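Local coordinates for protein putative oxidoreductase FAD-binding subunit (Sulfolobus tokodaii, PDB 4ZOH) that binds FAD and probably relays electrons through it as the flavoprotein subunit of a molybdopterin-containing oxidoreductase, at residues Tyr69-Leu74 and Thr162-Pro167; Val217-Ala222 and Thr241-Ser246; Glu224-Lys229 and Glu237-Arg242. All blocks are in the same frame, centred on the assembly; numbering follows the deposited sequence.

Interaction 1 of 3, residues Tyr69-Leu74 and Thr162-Pro167; sequences YKIGAL and TEIQVP
Tyr69 and Ile71 exchange paired backbone hydrogen bonds with Val166 and Ile164 as strands 69-72 and 162-167 run antiparallel, their directions 154° apart. In each hydrogen-bonded pair both N-H groups cross the gap, as in Tyr69 N to Val166 O at 2.9 Å and Ile71 N to Ile164 O at 2.7 Å. A fifth bond, from Ala73 N to Thr162 O, differs from these: its donor stands above the carbonyl plane, 62° out of it, where the first chain is already leaving the sheet.

The side chains sort onto two faces of unlike character. On the face carrying Tyr69, Ile71, Ile164 and Val166 the contacts are apolar: Val166 CG2 lies 3.8 Å from Tyr69 CB, and Ile71 CD1 comes within 4.3 Å of the same methyl. The Tyr69 ring presents its edge to Pro167 O, while helix 106-112 covers Ile71 and Ile164 through Ile106.

The other face is polar. Glu163, whose chi1 of -169° swings CG away from the backbone N, runs past the Ile71 backbone, CG 3.5 Å from Ile71 O, and its carboxylate comes against the aliphatic part of Lys70, OE2 lying 3.2 Å from Lys70 CB. The lysine's ammonium passes on to Asp65. Gln165 NE2 reaches Glu163 OE1 on the anti side of the carboxylate at 3.0 Å; Lys131 also bonds to OE1 and Tyr61 to OE2, so that this buried group is gripped at both oxygens and probably remains charged.

Thr162 and Glu163 together face Lys131 in a classic beta bulge, and the side chain of Ala73 is about 4 Å from the bound FAD. The pairing thus joins two inner strands of the antiparallel sheet in the FAD-binding domain characteristic of molybdopterin dehydrogenases.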
loop_
_atom_site.group_PDB
_atom_site.type_symbol
_atom_site.label_atom_id
_atom_site.label_comp_id
_atom_site.label_asym_id
_atom_site.label_seq_id
_atom_site.Cartn_x
_atom_site.Cartn_y
_atom_site.Cartn_z
ATOM N N TYR B 69 -41.341 30.821 -26.478
ATOM C CA TYR B 69 -40.458 30.413 -25.397
ATOM C C TYR B 69 -39.038 30.863 -25.716
ATOM O O TYR B 69 -38.560 30.675 -26.854
ATOM C CB TYR B 69 -40.458 28.924 -25.252
ATOM C CG TYR B 69 -41.697 28.315 -24.660
ATOM C CD1 TYR B 69 -41.924 28.387 -23.299
ATOM C CD2 TYR B 69 -42.620 27.584 -25.479
ATOM C CE1 TYR B 69 -43.026 27.757 -22.727
ATOM C CE2 TYR B 69 -43.745 26.971 -24.927
ATOM C CZ TYR B 69 -43.934 27.061 -23.560
ATOM O OH TYR B 69 -45.007 26.487 -22.968
ATOM N N LYS B 70 -38.401 31.509 -24.734
ATOM C CA LYS B 70 -36.993 31.867 -24.836
ATOM C C LYS B 70 -36.215 31.002 -23.839
ATOM O O LYS B 70 -36.604 30.858 -22.656
ATOM C CB LYS B 70 -36.784 33.363 -24.608
ATOM C CG LYS B 70 -37.749 34.200 -25.415
ATOM C CD LYS B 70 -37.212 35.569 -25.671
ATOM C CE LYS B 70 -38.150 36.258 -26.638
ATOM N NZ LYS B 70 -37.622 37.605 -26.896
ATOM N N ILE B 71 -35.167 30.359 -24.370
ATOM C CA ILE B 71 -34.482 29.303 -23.645
ATOM C C ILE B 71 -33.041 29.712 -23.561
ATOM O O ILE B 71 -32.371 29.838 -24.601
ATOM C CB ILE B 71 -34.587 27.913 -24.340
ATOM C CG1 ILE B 71 -36.030 27.511 -24.520
ATOM C CG2 ILE B 71 -33.790 26.833 -23.550
ATOM C CD1 ILE B 71 -36.197 26.737 -25.791
ATOM N N GLY B 72 -32.546 29.890 -22.341
ATOM C CA GLY B 72 -31.120 30.262 -22.202
ATOM C C GLY B 72 -30.225 29.159 -22.741
ATOM O O GLY B 72 -30.514 27.978 -22.507
ATOM N N ALA B 73 -29.126 29.522 -23.412
ATOM C CA ALA B 73 -28.218 28.523 -23.917
ATOM C C ALA B 73 -27.663 27.538 -22.877
ATOM O O ALA B 73 -27.302 26.436 -23.246
ATOM C CB ALA B 73 -27.060 29.148 -24.685
ATOM N N LEU B 74 -27.556 27.932 -21.616
ATOM C CA LEU B 74 -26.921 27.066 -20.631
ATOM C C LEU B 74 -27.961 26.179 -19.966
ATOM O O LEU B 74 -27.598 25.373 -19.109
ATOM C CB LEU B 74 -26.126 27.841 -19.573
ATOM C CG LEU B 74 -24.740 28.402 -19.910
ATOM C CD1 LEU B 74 -24.084 28.780 -18.599
ATOM C CD2 LEU B 74 -23.835 27.464 -20.664
ATOM N N THR B 162 -26.562 32.411 -27.129
ATOM C CA THR B 162 -27.019 32.764 -25.811
ATOM C C THR B 162 -28.454 32.335 -25.554
ATOM O O THR B 162 -28.879 32.237 -24.348
ATOM C CB THR B 162 -26.884 34.284 -25.540
ATOM O OG1 THR B 162 -27.448 35.031 -26.635
ATOM C CG2 THR B 162 -25.435 34.659 -25.383
ATOM N N GLU B 163 -29.193 32.075 -26.649
ATOM C CA GLU B 163 -30.661 31.838 -26.558
ATOM C C GLU B 163 -31.219 31.091 -27.729
ATOM O O GLU B 163 -30.796 31.284 -28.866
ATOM C CB GLU B 163 -31.431 33.133 -26.374
ATOM C CG GLU B 163 -32.896 32.992 -26.020
ATOM C CD GLU B 163 -33.522 34.374 -25.858
ATOM O OE1 GLU B 163 -33.660 35.087 -26.867
ATOM O OE2 GLU B 163 -33.860 34.772 -24.728
ATOM N N ILE B 164 -32.147 30.200 -27.420
ATOM C CA ILE B 164 -32.919 29.515 -28.430
ATOM C C ILE B 164 -34.345 29.989 -28.234
ATOM O O ILE B 164 -34.843 30.059 -27.051
ATOM C CB ILE B 164 -32.819 27.953 -28.343
ATOM C CG1 ILE B 164 -31.420 27.437 -28.734
ATOM C CG2 ILE B 164 -33.755 27.308 -29.375
ATOM C CD1 ILE B 164 -30.274 27.813 -27.796
ATOM N N GLN B 165 -34.964 30.367 -29.374
ATOM C CA GLN B 165 -36.426 30.774 -29.445
ATOM C C GLN B 165 -37.279 29.840 -30.297
ATOM O O GLN B 165 -36.889 29.408 -31.405
ATOM C CB GLN B 165 -36.530 32.157 -30.057
ATOM C CG GLN B 165 -36.024 33.297 -29.176
ATOM C CD GLN B 165 -35.690 34.484 -30.045
ATOM O OE1 GLN B 165 -36.329 34.675 -31.088
ATOM N NE2 GLN B 165 -34.667 35.258 -29.667
ATOM N N VAL B 166 -38.437 29.504 -29.767
ATOM C CA VAL B 166 -39.399 28.638 -30.451
ATOM C C VAL B 166 -40.811 29.214 -30.199
ATOM O O VAL B 166 -41.051 29.815 -29.141
ATOM C CB VAL B 166 -39.327 27.160 -29.938
ATOM C CG1 VAL B 166 -38.013 26.471 -30.371
ATOM C CG2 VAL B 166 -39.601 27.039 -28.440
ATOM N N PRO B 167 -41.762 29.011 -31.147
ATOM C CA PRO B 167 -43.159 29.387 -30.878
ATOM C C PRO B 167 -43.699 28.521 -29.737
ATOM O O PRO B 167 -43.118 27.468 -29.417
ATOM C CB PRO B 167 -43.874 29.039 -32.200
ATOM C CG PRO B 167 -42.783 29.035 -33.235
ATOM C CD PRO B 167 -41.584 28.467 -32.510
#

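Interaction 2 of 3, residues Val217-Ala222 and Thr241-Ser246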
loop_
_atom_site.group_PDB
_atom_site.type_symbol
_atom_site.label_atom_id
_atom_site.label_comp_id
_atom_site.label_asym_id
_atom_site.label_seq_id
_atom_site.Cartn_x
_atom_site.Cartn_y
_atom_site.Cartn_z
ATOM N N VAL B 217 -33.565 17.923 -41.480
ATOM C CA VAL B 217 -34.477 18.459 -42.524
ATOM C C VAL B 217 -35.955 18.316 -42.192
ATOM O O VAL B 217 -36.343 17.487 -41.353
ATOM C CB VAL B 217 -34.224 17.847 -43.925
ATOM C CG1 VAL B 217 -32.813 18.181 -44.390
ATOM C CG2 VAL B 217 -34.427 16.345 -43.920
ATOM N N ARG B 218 -36.770 19.114 -42.870
ATOM C CA ARG B 218 -38.221 18.978 -42.816
ATOM C C ARG B 218 -38.687 17.830 -43.711
ATOM O O ARG B 218 -38.187 17.699 -44.781
ATOM C CB ARG B 218 -38.849 20.296 -43.243
ATOM C CG ARG B 218 -38.727 21.378 -42.179
ATOM C CD ARG B 218 -39.541 21.018 -40.944
ATOM N NE ARG B 218 -40.925 21.396 -41.144
ATOM C CZ ARG B 218 -41.380 22.629 -40.964
ATOM N NH1 ARG B 218 -40.584 23.617 -40.553
ATOM N NH2 ARG B 218 -42.638 22.877 -41.195
ATOM N N ALA B 219 -39.632 16.986 -43.302
ATOM C CA ALA B 219 -40.067 15.949 -44.224
ATOM C C ALA B 219 -41.197 16.553 -45.111
ATOM O O ALA B 219 -42.400 16.239 -44.937
ATOM C CB ALA B 219 -40.514 14.702 -43.470
ATOM N N LYS B 220 -40.762 17.440 -46.022
ATOM C CA LYS B 220 -41.601 18.269 -46.911
ATOM C C LYS B 220 -42.751 17.509 -47.597
ATOM O O LYS B 220 -43.898 17.974 -47.657
ATOM C CB LYS B 220 -40.707 18.988 -47.953
ATOM C CG LYS B 220 -39.845 20.152 -47.442
ATOM C CD LYS B 220 -40.609 21.472 -47.252
ATOM C CE LYS B 220 -41.453 21.557 -45.946
ATOM N NZ LYS B 220 -40.953 22.497 -44.886
ATOM N N GLY B 221 -42.434 16.314 -48.077
ATOM C CA GLY B 221 -43.387 15.470 -48.781
ATOM C C GLY B 221 -44.410 14.872 -47.845
ATOM O O GLY B 221 -45.594 14.679 -48.217
ATOM N N ALA B 222 -43.973 14.544 -46.632
ATOM C CA ALA B 222 -44.921 13.999 -45.671
ATOM C C ALA B 222 -45.861 15.122 -45.228
ATOM O O ALA B 222 -47.083 14.914 -45.021
ATOM C CB ALA B 222 -44.207 13.346 -44.494
ATOM N N THR B 241 -44.824 7.152 -46.118
ATOM C CA THR B 241 -44.083 6.883 -47.381
ATOM C C THR B 241 -43.311 8.090 -47.860
ATOM O O THR B 241 -42.104 7.983 -48.140
ATOM C CB THR B 241 -45.013 6.278 -48.504
ATOM O OG1 THR B 241 -45.659 5.137 -47.961
ATOM C CG2 THR B 241 -44.226 5.810 -49.746
ATOM N N ARG B 242 -43.952 9.254 -47.905
ATOM C CA ARG B 242 -43.287 10.408 -48.542
ATOM C C ARG B 242 -42.184 11.027 -47.707
ATOM O O ARG B 242 -41.341 11.790 -48.227
ATOM C CB ARG B 242 -44.304 11.469 -48.980
ATOM C CG ARG B 242 -45.162 10.972 -50.133
ATOM C CD ARG B 242 -45.827 12.100 -50.839
ATOM N NE ARG B 242 -44.792 12.908 -51.443
ATOM C CZ ARG B 242 -44.985 14.165 -51.804
ATOM N NH1 ARG B 242 -43.978 14.843 -52.333
ATOM N NH2 ARG B 242 -46.186 14.731 -51.628
ATOM N N ALA B 243 -42.191 10.716 -46.411
ATOM C CA ALA B 243 -41.120 11.166 -45.496
ATOM C C ALA B 243 -39.728 10.607 -45.962
ATOM O O ALA B 243 -38.702 11.277 -45.831
ATOM C CB ALA B 243 -41.471 10.723 -44.063
ATOM N N MET B 244 -39.709 9.394 -46.529
ATOM C CA MET B 244 -38.500 8.776 -47.130
ATOM C C MET B 244 -37.837 9.622 -48.196
ATOM O O MET B 244 -36.625 9.498 -48.398
ATOM C CB MET B 244 -38.805 7.388 -47.684
ATOM C CG MET B 244 -39.339 6.466 -46.635
ATOM S SD MET B 244 -39.127 4.742 -47.003
ATOM C CE MET B 244 -40.244 4.664 -48.414
ATOM N N GLU B 245 -38.609 10.522 -48.824
ATOM C CA GLU B 245 -38.075 11.394 -49.865
ATOM C C GLU B 245 -37.079 12.361 -49.300
ATOM O O GLU B 245 -36.158 12.770 -50.020
ATOM C CB GLU B 245 -39.164 12.186 -50.590
ATOM C CG GLU B 245 -40.210 11.314 -51.266
ATOM C CD GLU B 245 -41.425 12.093 -51.744
ATOM O OE1 GLU B 245 -41.359 13.345 -51.840
ATOM O OE2 GLU B 245 -42.450 11.442 -52.024
ATOM N N SER B 246 -37.244 12.748 -48.033
ATOM C CA SER B 246 -36.290 13.716 -47.427
ATOM C C SER B 246 -35.053 13.067 -46.761
ATOM O O SER B 246 -34.186 13.787 -46.282
ATOM C CB SER B 246 -36.973 14.678 -46.465
ATOM O OG SER B 246 -38.231 15.044 -46.967
#
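Val217 meets Ser246 where a short edge strand turns into a helix, a strand-to-helix junction packed against the end of helix 233-243 in the C-terminal domain of the CO dehydrogenase flavoprotein family. Val217 CG2, placed between the backbone N and the carbonyl carbon, approaches Ser246 O at 3.5 Å. Arg218 turns the other way, its guanidinium paired with Glu223 and Asp127, and contributes to this contact chiefly through its carbonyl.

Ala219 is the centre of an inverse gamma turn and the N-cap of helix 220-226. Its methyl lies 4.1 Å from Ala243 CB.

Gly221 CA sits over the centre of the Arg242 guanidinium, 3.6 Å above its plane. Glycine lacks the CB that would otherwise point at Glu245 OE1. The arginine, bent at chi3 (65°), is held over the glycine partly by Glu245, which it grips side-on: NE bonds OE2 at 2.8 Å and NH1 bonds OE1 at 3.1 Å, both near the guanidinium plane, while NH2 goes to Glu224 and Glu225. A leucine at Arg242 would probably leave the Glu245 carboxylate without its mate and free to turn, and take the flat group off Gly221 CA.

Ala222, one turn on from Ala219, brings its own CB to 3.8 Å from Ala243 CB. Small side chains on both partners allow this close approach, and Val264 and Thr268 of helix 257-276 also touch Ala243.

At the strand end of the junction, Ser246 OG lies 3.4 Å from Arg218 O, a weak hydrogen bond at most, and just as near to Ala219 CA.

Interaction 3 of 3, residues Glu224-Lys229 and Glu237-Arg242; sequences EELLGK and EKAATR
Glu225 points at helix 237-242 from its first side-chain carbon, and its path from CB outward traces most of this contact. CB rests against the backbone of the helix, 3.8 Å from Ala239 CA. The next carbon, CG, touches Lys238 CG at 3.8 Å, the two chains slanting past each other. A bend at chi2 (26°) then turns the carboxylate along the cleft between the helices, where CD lies beside the lysine's methylenes.

The two oxygens serve different partners. OE1 offers its anti lone pair to Arg242 NH2 at 3.2 Å, and a water bridges the same oxygen to Lys238 NZ, whose ammonium stays too far for a direct salt bridge. OE2 takes Lys229 NZ at 3.0 Å, from above the carboxylate plane, so a residue of the turn is tied back to the helix it follows.

Glu224 adds a second acid to Arg242 NH2. Its OE1 lies 3.1 Å away in the guanidinium plane, on an almost straight bond (174°), although the nitrogen stands well above the carboxylate's own plane. One arginine nitrogen thus feeds both neighbouring glutamates, while NE stays with Glu245. Two acids so close together would be expected to repel, a cost that the shared arginine probably offsets.

Deeper in, Leu226 CG packs on Ala239 CB at 3.5 Å, and the leucine continues onto Ile202, Val205 and Ile207 of strand 201-210. An apolar base beneath a salt-bridge network of Glu224, Glu225, Lys229 and Arg242 is typical of an amphipathic helical hairpin lying on a sheet, here within the CO dehydrogenase flavoprotein C-terminal domain.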
loop_
_atom_site.group_PDB
_atom_site.type_symbol
_atom_site.label_atom_id
_atom_site.label_comp_id
_atom_site.label_asym_id
_atom_site.label_seq_id
_atom_site.Cartn_x
_atom_site.Cartn_y
_atom_site.Cartn_z
ATOM N N GLU B 224 -46.781 18.091 -47.094
ATOM C CA GLU B 224 -47.705 18.152 -48.244
ATOM C C GLU B 224 -48.850 17.142 -48.162
ATOM O O GLU B 224 -49.989 17.501 -48.194
ATOM C CB GLU B 224 -46.933 17.823 -49.485
ATOM C CG GLU B 224 -46.506 19.003 -50.313
ATOM C CD GLU B 224 -46.016 18.479 -51.636
ATOM O OE1 GLU B 224 -46.753 17.704 -52.272
ATOM O OE2 GLU B 224 -44.875 18.781 -52.013
ATOM N N GLU B 225 -48.539 15.878 -47.965
ATOM C CA GLU B 225 -49.563 14.841 -47.848
ATOM C C GLU B 225 -50.585 15.019 -46.719
ATOM O O GLU B 225 -51.684 14.481 -46.795
ATOM C CB GLU B 225 -48.877 13.505 -47.720
ATOM C CG GLU B 225 -49.303 12.452 -48.701
ATOM C CD GLU B 225 -49.840 13.030 -50.005
ATOM O OE1 GLU B 225 -49.051 13.568 -50.873
ATOM O OE2 GLU B 225 -51.081 12.922 -50.082
ATOM N N LEU B 226 -50.254 15.778 -45.675
ATOM C CA LEU B 226 -51.148 15.788 -44.530
ATOM C C LEU B 226 -51.803 17.128 -44.367
ATOM O O LEU B 226 -52.848 17.221 -43.764
ATOM C CB LEU B 226 -50.415 15.432 -43.209
ATOM C CG LEU B 226 -49.709 14.098 -43.014
ATOM C CD1 LEU B 226 -48.622 14.224 -41.927
ATOM C CD2 LEU B 226 -50.742 13.011 -42.657
ATOM N N LEU B 227 -51.133 18.159 -44.830
ATOM C CA LEU B 227 -51.540 19.514 -44.534
ATOM C C LEU B 227 -52.922 19.856 -45.125
ATOM O O LEU B 227 -53.146 19.718 -46.327
ATOM C CB LEU B 227 -50.512 20.485 -45.052
ATOM C CG LEU B 227 -50.797 21.945 -44.699
ATOM C CD1 LEU B 227 -50.898 22.179 -43.207
ATOM C CD2 LEU B 227 -49.745 22.845 -45.321
ATOM N N GLY B 228 -53.828 20.288 -44.257
ATOM C CA GLY B 228 -55.157 20.720 -44.674
ATOM C C GLY B 228 -56.119 19.562 -44.873
ATOM O O GLY B 228 -57.304 19.805 -45.036
ATOM N N LYS B 229 -55.635 18.318 -44.818
ATOM C CA LYS B 229 -56.488 17.158 -45.081
ATOM C C LYS B 229 -57.155 16.635 -43.846
ATOM O O LYS B 229 -56.728 16.941 -42.723
ATOM C CB LYS B 229 -55.716 16.068 -45.831
ATOM C CG LYS B 229 -55.228 16.641 -47.157
ATOM C CD LYS B 229 -54.955 15.602 -48.207
ATOM C CE LYS B 229 -53.831 16.102 -49.096
ATOM N NZ LYS B 229 -53.294 14.974 -49.903
ATOM N N GLU B 237 -50.516 6.622 -44.096
ATOM C CA GLU B 237 -49.713 5.649 -44.824
ATOM C C GLU B 237 -48.935 6.350 -45.970
ATOM O O GLU B 237 -47.723 6.180 -46.135
ATOM C CB GLU B 237 -50.679 4.570 -45.328
ATOM C CG GLU B 237 -50.099 3.467 -46.173
ATOM C CD GLU B 237 -48.918 2.815 -45.495
ATOM O OE1 GLU B 237 -48.943 2.669 -44.236
ATOM O OE2 GLU B 237 -47.973 2.488 -46.237
ATOM N N LYS B 238 -49.619 7.225 -46.691
ATOM C CA LYS B 238 -48.993 7.924 -47.788
ATOM C C LYS B 238 -47.954 8.935 -47.294
ATOM O O LYS B 238 -46.896 9.065 -47.914
ATOM C CB LYS B 238 -50.045 8.578 -48.729
ATOM C CG LYS B 238 -49.385 8.907 -50.076
ATOM C CD LYS B 238 -50.276 9.228 -51.268
ATOM C CE LYS B 238 -49.335 9.349 -52.470
ATOM N NZ LYS B 238 -49.648 10.478 -53.392
ATOM N N ALA B 239 -48.266 9.674 -46.218
ATOM C CA ALA B 239 -47.340 10.674 -45.676
ATOM C C ALA B 239 -46.091 9.986 -45.154
ATOM O O ALA B 239 -44.980 10.429 -45.405
ATOM C CB ALA B 239 -47.998 11.437 -44.565
ATOM N N ALA B 240 -46.296 8.861 -44.476
ATOM C CA ALA B 240 -45.193 8.085 -43.882
ATOM C C ALA B 240 -44.236 7.637 -45.013
ATOM O O ALA B 240 -43.003 7.792 -44.901
ATOM C CB ALA B 240 -45.707 6.897 -43.042
ATOM N N THR B 241 -44.824 7.152 -46.118
ATOM C CA THR B 241 -44.083 6.883 -47.381
ATOM C C THR B 241 -43.311 8.090 -47.860
ATOM O O THR B 241 -42.104 7.983 -48.140
ATOM C CB THR B 241 -45.013 6.278 -48.504
ATOM O OG1 THR B 241 -45.659 5.137 -47.961
ATOM C CG2 THR B 241 -44.226 5.810 -49.746
ATOM N N ARG B 242 -43.952 9.254 -47.905
ATOM C CA ARG B 242 -43.287 10.408 -48.542
ATOM C C ARG B 242 -42.184 11.027 -47.707
ATOM O O ARG B 242 -41.341 11.790 -48.227
ATOM C CB ARG B 242 -44.304 11.469 -48.980
ATOM C CG ARG B 242 -45.162 10.972 -50.133
ATOM C CD ARG B 242 -45.827 12.100 -50.839
ATOM N NE ARG B 242 -44.792 12.908 -51.443
ATOM C CZ ARG B 242 -44.985 14.165 -51.804
ATOM N NH1 ARG B 242 -43.978 14.843 -52.333
ATOM N NH2 ARG B 242 -46.186 14.731 -51.628
HETATM O O HOH W 1 -43.987 17.217 -53.619
HETATM O O HOH W 2 -48.306 12.838 -53.937
#

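From the N terminus, interaction 1 comes first: it closes a long excursion of 87 residues that mixes helices and strands within the FAD-binding domain and is complete before the other two begin. Interaction 2 opens at strand 217-218 and shuts on 241-246, a much shorter loop. Interaction 3 nests within it, joining 224-229 to 237-242, and the two overlap at Thr241 and Arg242. Their centres lie 9 Å apart, and Ala222 CB touches Ala239 O between them, so both fasten helices 220-226 and 233-243 together. Interaction 1 belongs to the other family domain, its centre about 27 Å from that of interaction 2, with no direct touch.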